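Long-range contacts in 4-hydroxy-tetrahydrodipicolinate synthase (PDB 1O5K), which probably condenses pyruvate with aspartate beta-semialdehyde to 4-hydroxy-tetrahydrodipicolinate, a step of lysine biosynthesis by the diaminopimelate pathway: residues A[58-66]-A[279-287]; A[14-22]-A[214-223]. One frame throughout, in Å; residues are numbered along the deposited sequence.

How the contacts relate
Contacts 1 and 2 illustrate two ways in which sequence-distant segments meet in one TIM-barrel chain. Contact 2 lies near the middle of the chain and pairs strand 16-20 with strand 216-219, neighbours in the parallel sheet; the centre of contact 1 lies about 17 Å from that of the chain. The centres of the two contacts are 21 Å apart and their nearest atoms about 6 Å, without touching. Along the sequence the segments alternate, 14-22, 58-66, 214-223, 279-287. Contact 1 ties the loop between the last two helices, 265-273 and 290-302, to the turn before helix 64-78, while contact 2 joins the first and last barrel strands.

Contact 1. Residues A[58-66]-A[279-287]; sequences ESPTVNEDE and NELRLPLVP
Arg282 reaches across to the turn at 58-66 with both its backbone and its extended side chain, and no residue here has more surface buried by the contact. Its guanidinium grips the Glu66 carboxylate end-on: NH1 meets OE1 at 2.9 Å on the syn side, while NH2 meets OE2 at 2.8 Å from above the carboxylate plane, the two flat groups being 28° apart. NH1 also donates to Thr61 O (2.8 Å), which lies almost in the guanidinium plane. NH2 has a further acceptor in Gly28 O. Glu66 is itself steadied by a capping box at the start of helix 64-78, in which Asn63 N donates to Glu66 OE1 and Glu66 N to Asn63 OD1, so the carboxylate oxygen OE1 serves the helix cap and the arginine together. An alanine at Arg282 is likely to leave Glu66 without its cationic mate and Thr61 O without this donor.

Glu58 takes the other end. With CG anti to the carbonyl carbon (chi1 -72°) and the chain extended beyond it, OE2 accepts from Arg282 N at 3.1 Å in a nearly straight bond of 171°; OE1 is held by a salt bridge to Lys268, and CG rests on Leu285 CD1. Between these anchors the Thr61 side chain runs antiparallel to that of Arg282, alongside it, OG1 lying 3.6 Å from Arg282 CB and CG2 3.4 Å from Leu283 O. A water joins the three residues, donating to Glu58 OE2 and Arg282 O and accepting from Thr61 OG1. Asn91 of the second subunit packs on Pro60 and Pro284.

Contact 2. Residues A[14-22]-A[214-223]; sequences FRGVGTAIV and GDGVISVVSN
Phe14 turns the edge of its ring to Ile218, CZ lying 3.7 Å from CG1, beside two strands whose backbones are joined without a break. Strands 16-20 and 216-219 run parallel at 12°, hydrogen-bonded from Gly16 N to Asp215 O through to Ala20 N to Ser219 O. Two glycines fit the close pairing: a side chain at Gly216 would run into Gly16 O, and one at Gly18 into the Phe14 ring. On one face of the sheet Val17 and Val217 lie side by side, CG2 to CG1 at 3.9 Å; Ile218 lies on the other face, and its CG2 meets Ala20 CB near the strand end.

Past the strand end the packing stays dense and turns polar. Ser222 OG donates to Thr19 OG1 over 2.6 Å, and Thr19 OG1 is also bonded to Gln42. Asn223 bridges with its amide: ND2 donates to Ala20 O at 2.9 Å from above that carbonyl plane, and also to Val220 O, while OD1 accepts from Val22 N at 3.3 Å. The amide is thus fixed in its rotation by three bonds.

The opposite end is looser. Arg15, exposed and bent at chi3 (88°), brings NE to the anti lone pair of Asp215 OD2 at 3.0 Å, with a weak second bond from NH2; the guanidinium and carboxylate planes stand 71° apart. Asp215 OD1 turns instead to Lys190 and Val198 N, so the carboxylate is divided between Arg15 on one oxygen and Lys190 with Val198 N on the other.

Ile218 is predicted to bind pyruvate, and Ala20 lies near Thr56, another predicted pyruvate-binding residue; the pairing of the chain's first and last barrel strands is the parallel closure of a TIM barrel.

Contact 1. Residues A[58-66]-A[279-287]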
# COMPACT_ATOMS: atom_id res chain seq x y z
N GLU A 58 9.23 -23.25 -11.94
CA GLU A 58 8.22 -23.08 -13.01
C GLU A 58 7.12 -24.13 -12.97
O GLU A 58 6.62 -24.56 -14.01
CB GLU A 58 8.86 -22.98 -14.39
CG GLU A 58 9.55 -21.64 -14.55
CD GLU A 58 10.41 -21.53 -15.77
OE1 GLU A 58 11.65 -21.72 -15.62
OE2 GLU A 58 9.83 -21.25 -16.86
N SER A 59 6.70 -24.45 -11.75
CA SER A 59 5.62 -25.39 -11.62
C SER A 59 4.39 -25.14 -12.49
O SER A 59 3.79 -26.11 -12.92
CB SER A 59 5.24 -25.60 -10.16
OG SER A 59 4.77 -24.43 -9.60
N PRO A 60 3.97 -23.88 -12.76
CA PRO A 60 2.79 -23.65 -13.59
C PRO A 60 2.89 -24.21 -15.00
O PRO A 60 1.87 -24.54 -15.58
CB PRO A 60 2.68 -22.10 -13.62
CG PRO A 60 3.28 -21.71 -12.40
CD PRO A 60 4.50 -22.61 -12.25
N THR A 61 4.11 -24.35 -15.52
CA THR A 61 4.30 -24.73 -16.90
C THR A 61 4.95 -26.11 -17.14
O THR A 61 5.25 -26.47 -18.29
CB THR A 61 5.11 -23.67 -17.66
OG1 THR A 61 6.34 -23.48 -17.02
CG2 THR A 61 4.40 -22.33 -17.65
N VAL A 62 5.12 -26.88 -16.07
CA VAL A 62 5.66 -28.24 -16.18
C VAL A 62 4.51 -29.21 -16.09
O VAL A 62 3.76 -29.20 -15.13
CB VAL A 62 6.66 -28.48 -15.08
CG1 VAL A 62 7.17 -29.91 -15.12
CG2 VAL A 62 7.86 -27.50 -15.24
N ASN A 63 4.39 -30.08 -17.09
CA ASN A 63 3.22 -30.93 -17.24
C ASN A 63 3.35 -32.17 -16.35
O ASN A 63 4.40 -32.42 -15.77
CB ASN A 63 2.94 -31.20 -18.72
CG ASN A 63 3.81 -32.29 -19.31
OD1 ASN A 63 4.25 -33.22 -18.63
ND2 ASN A 63 4.05 -32.18 -20.62
N GLU A 64 2.28 -32.94 -16.19
CA GLU A 64 2.33 -34.02 -15.21
C GLU A 64 3.39 -35.07 -15.49
O GLU A 64 4.04 -35.56 -14.57
CB GLU A 64 0.96 -34.71 -15.08
CG GLU A 64 -0.12 -33.83 -14.45
CD GLU A 64 -1.08 -34.62 -13.56
OE1 GLU A 64 -1.44 -35.78 -13.90
OE2 GLU A 64 -1.47 -34.06 -12.50
N ASP A 65 3.57 -35.46 -16.75
CA ASP A 65 4.58 -36.45 -17.08
C ASP A 65 5.99 -35.91 -16.79
O ASP A 65 6.84 -36.60 -16.25
CB ASP A 65 4.41 -36.91 -18.52
CG ASP A 65 3.16 -37.82 -18.69
OD1 ASP A 65 2.98 -38.75 -17.84
OD2 ASP A 65 2.30 -37.67 -19.62
N GLU A 66 6.22 -34.64 -17.09
CA GLU A 66 7.48 -33.98 -16.74
C GLU A 66 7.78 -33.92 -15.24
O GLU A 66 8.93 -34.09 -14.82
CB GLU A 66 7.48 -32.56 -17.34
CG GLU A 66 7.67 -32.60 -18.83
CD GLU A 66 7.41 -31.26 -19.49
OE1 GLU A 66 6.66 -30.44 -18.91
OE2 GLU A 66 7.97 -31.04 -20.59
N ASN A 279 19.48 -20.51 -20.95
CA ASN A 279 18.67 -19.44 -20.42
C ASN A 279 17.27 -19.50 -21.09
O ASN A 279 16.96 -18.69 -21.94
CB ASN A 279 19.36 -18.12 -20.64
CG ASN A 279 18.65 -16.95 -20.00
OD1 ASN A 279 18.83 -15.79 -20.38
ND2 ASN A 279 17.86 -17.24 -19.06
N GLU A 280 16.50 -20.54 -20.74
CA GLU A 280 15.21 -20.79 -21.41
C GLU A 280 14.16 -20.88 -20.33
O GLU A 280 14.39 -21.51 -19.29
CB GLU A 280 15.21 -22.12 -22.16
CG GLU A 280 16.01 -22.17 -23.43
CD GLU A 280 15.64 -23.39 -24.26
OE1 GLU A 280 14.47 -23.86 -24.21
OE2 GLU A 280 16.53 -23.86 -24.94
N LEU A 281 13.00 -20.28 -20.60
CA LEU A 281 11.86 -20.32 -19.72
C LEU A 281 10.66 -20.68 -20.56
O LEU A 281 10.71 -20.65 -21.77
CB LEU A 281 11.62 -18.96 -19.05
CG LEU A 281 12.76 -18.59 -18.09
CD1 LEU A 281 13.73 -17.62 -18.66
CD2 LEU A 281 12.27 -18.16 -16.72
N ARG A 282 9.58 -21.07 -19.91
CA ARG A 282 8.35 -21.28 -20.68
C ARG A 282 7.34 -20.11 -20.51
O ARG A 282 7.16 -19.57 -19.38
CB ARG A 282 7.71 -22.56 -20.22
CG ARG A 282 8.47 -23.76 -20.69
CD ARG A 282 7.84 -25.05 -20.27
NE ARG A 282 8.59 -26.20 -20.77
CZ ARG A 282 8.32 -27.46 -20.44
NH1 ARG A 282 7.30 -27.75 -19.64
NH2 ARG A 282 9.04 -28.43 -20.96
N LEU A 283 6.65 -19.80 -21.59
CA LEU A 283 5.67 -18.73 -21.61
C LEU A 283 4.61 -19.05 -20.54
O LEU A 283 4.23 -20.23 -20.38
CB LEU A 283 5.04 -18.59 -23.02
CG LEU A 283 5.88 -17.90 -24.08
CD1 LEU A 283 5.09 -17.82 -25.32
CD2 LEU A 283 6.29 -16.49 -23.60
N PRO A 284 4.13 -18.05 -19.79
CA PRO A 284 4.35 -16.62 -20.02
C PRO A 284 5.67 -15.99 -19.50
O PRO A 284 5.79 -14.77 -19.58
CB PRO A 284 3.17 -15.99 -19.27
CG PRO A 284 3.01 -16.92 -18.09
CD PRO A 284 3.20 -18.28 -18.66
N LEU A 285 6.63 -16.79 -19.04
CA LEU A 285 7.92 -16.27 -18.65
C LEU A 285 8.81 -16.18 -19.87
O LEU A 285 8.62 -16.93 -20.84
CB LEU A 285 8.58 -17.06 -17.54
CG LEU A 285 7.79 -17.19 -16.24
CD1 LEU A 285 8.61 -17.87 -15.18
CD2 LEU A 285 7.25 -15.83 -15.75
N VAL A 286 9.69 -15.19 -19.85
CA VAL A 286 10.61 -14.94 -20.95
C VAL A 286 11.96 -14.61 -20.34
O VAL A 286 12.03 -14.30 -19.16
CB VAL A 286 10.19 -13.79 -21.85
CG1 VAL A 286 8.80 -14.06 -22.54
CG2 VAL A 286 10.23 -12.44 -21.10
N PRO A 287 13.04 -14.77 -21.10
CA PRO A 287 14.38 -14.44 -20.60
C PRO A 287 14.59 -13.00 -20.12
O PRO A 287 13.97 -12.03 -20.59
CB PRO A 287 15.28 -14.73 -21.80
CG PRO A 287 14.58 -15.84 -22.52
CD PRO A 287 13.10 -15.40 -22.43
O HOH W 1 7.25 -20.85 -16.89

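Contact 2. Residues A[14-22]-A[214-223]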
# COMPACT_ATOMS: atom_id res chain seq x y z
N PHE A 14 14.07 -30.52 7.70
CA PHE A 14 15.41 -29.99 7.70
C PHE A 14 15.50 -28.68 8.45
O PHE A 14 14.48 -28.01 8.67
CB PHE A 14 15.90 -29.78 6.26
CG PHE A 14 15.30 -28.56 5.58
CD1 PHE A 14 15.98 -27.35 5.55
CD2 PHE A 14 14.05 -28.63 4.99
CE1 PHE A 14 15.43 -26.23 4.92
CE2 PHE A 14 13.48 -27.54 4.41
CZ PHE A 14 14.15 -26.31 4.36
N ARG A 15 16.72 -28.34 8.87
CA ARG A 15 17.04 -26.99 9.32
C ARG A 15 18.18 -26.49 8.46
O ARG A 15 19.01 -27.27 7.98
CB ARG A 15 17.49 -26.96 10.78
CG ARG A 15 16.35 -27.30 11.74
CD ARG A 15 16.70 -27.00 13.16
NE ARG A 15 16.37 -25.63 13.52
CZ ARG A 15 17.08 -24.86 14.35
NH1 ARG A 15 18.21 -25.30 14.90
NH2 ARG A 15 16.66 -23.63 14.62
N GLY A 16 18.21 -25.17 8.26
CA GLY A 16 19.19 -24.58 7.39
C GLY A 16 18.58 -24.28 6.04
O GLY A 16 17.52 -23.69 5.99
N VAL A 17 19.26 -24.70 4.96
CA VAL A 17 18.94 -24.24 3.61
C VAL A 17 18.34 -25.37 2.79
O VAL A 17 18.95 -26.46 2.69
CB VAL A 17 20.18 -23.73 2.87
CG1 VAL A 17 19.79 -23.30 1.45
CG2 VAL A 17 20.78 -22.58 3.63
N GLY A 18 17.16 -25.12 2.25
CA GLY A 18 16.49 -25.95 1.28
C GLY A 18 16.42 -25.16 -0.01
O GLY A 18 15.85 -24.08 -0.04
N THR A 19 17.06 -25.67 -1.07
CA THR A 19 17.09 -24.93 -2.35
C THR A 19 15.82 -25.14 -3.15
O THR A 19 15.46 -26.23 -3.40
CB THR A 19 18.26 -25.38 -3.16
OG1 THR A 19 19.48 -24.97 -2.47
CG2 THR A 19 18.33 -24.67 -4.51
N ALA A 20 15.18 -24.04 -3.54
CA ALA A 20 14.02 -24.10 -4.44
C ALA A 20 14.64 -24.12 -5.83
O ALA A 20 14.94 -23.10 -6.42
CB ALA A 20 13.13 -22.91 -4.24
N ILE A 21 14.84 -25.32 -6.33
CA ILE A 21 15.73 -25.52 -7.49
C ILE A 21 14.95 -25.22 -8.78
O ILE A 21 13.75 -25.48 -8.86
CB ILE A 21 16.35 -26.92 -7.46
CG1 ILE A 21 17.52 -27.00 -8.45
CG2 ILE A 21 15.29 -28.02 -7.71
CD1 ILE A 21 18.42 -28.19 -8.29
N VAL A 22 15.63 -24.56 -9.72
CA VAL A 22 15.08 -24.34 -11.06
C VAL A 22 14.88 -25.66 -11.84
O VAL A 22 15.43 -26.69 -11.51
CB VAL A 22 15.95 -23.40 -11.93
CG1 VAL A 22 16.18 -22.02 -11.28
CG2 VAL A 22 17.28 -24.06 -12.26
N GLY A 214 13.23 -18.89 13.89
CA GLY A 214 12.88 -19.83 12.85
C GLY A 214 14.02 -20.77 12.50
O GLY A 214 15.07 -20.80 13.16
N ASP A 215 13.79 -21.55 11.45
CA ASP A 215 14.55 -22.75 11.16
C ASP A 215 15.43 -22.77 9.89
O ASP A 215 16.07 -23.77 9.60
CB ASP A 215 13.61 -23.95 11.18
CG ASP A 215 12.96 -24.08 12.51
OD1 ASP A 215 11.77 -23.73 12.64
OD2 ASP A 215 13.63 -24.36 13.50
N GLY A 216 15.50 -21.64 9.19
CA GLY A 216 16.26 -21.57 7.98
C GLY A 216 15.50 -20.92 6.85
O GLY A 216 14.71 -20.00 7.05
N VAL A 217 15.75 -21.42 5.65
CA VAL A 217 15.27 -20.80 4.44
C VAL A 217 15.05 -21.79 3.31
O VAL A 217 15.81 -22.73 3.16
CB VAL A 217 16.21 -19.66 3.94
CG1 VAL A 217 17.65 -20.19 3.73
CG2 VAL A 217 15.68 -18.96 2.65
N ILE A 218 13.95 -21.60 2.59
CA ILE A 218 13.73 -22.27 1.33
C ILE A 218 14.07 -21.20 0.28
O ILE A 218 13.34 -20.21 0.10
CB ILE A 218 12.33 -22.87 1.20
CG1 ILE A 218 12.17 -24.03 2.21
CG2 ILE A 218 12.16 -23.34 -0.27
CD1 ILE A 218 10.71 -24.53 2.39
N SER A 219 15.26 -21.39 -0.31
CA SER A 219 16.03 -20.33 -0.96
C SER A 219 16.01 -20.36 -2.47
O SER A 219 16.06 -21.39 -3.08
CB SER A 219 17.50 -20.48 -0.53
OG SER A 219 18.33 -19.47 -1.08
N VAL A 220 16.04 -19.17 -3.04
CA VAL A 220 16.31 -19.00 -4.50
C VAL A 220 17.83 -18.79 -4.72
O VAL A 220 18.47 -19.37 -5.61
CB VAL A 220 15.55 -17.82 -4.98
CG1 VAL A 220 15.96 -17.41 -6.40
CG2 VAL A 220 14.01 -18.11 -4.93
N VAL A 221 18.40 -17.91 -3.90
CA VAL A 221 19.82 -17.57 -3.99
C VAL A 221 20.74 -18.77 -3.91
O VAL A 221 21.81 -18.77 -4.52
CB VAL A 221 20.25 -16.52 -2.88
CG1 VAL A 221 21.71 -16.24 -3.00
CG2 VAL A 221 19.49 -15.18 -3.01
N SER A 222 20.39 -19.78 -3.10
CA SER A 222 21.20 -20.95 -3.03
C SER A 222 21.36 -21.72 -4.34
O SER A 222 22.25 -22.58 -4.42
CB SER A 222 20.67 -21.92 -1.96
OG SER A 222 19.34 -22.36 -2.23
N ASN A 223 20.53 -21.46 -5.36
CA ASN A 223 20.80 -22.05 -6.67
C ASN A 223 22.19 -21.69 -7.17
O ASN A 223 22.87 -22.51 -7.79
CB ASN A 223 19.78 -21.57 -7.69
CG ASN A 223 18.47 -22.36 -7.65
OD1 ASN A 223 18.34 -23.42 -8.31
ND2 ASN A 223 17.47 -21.81 -6.94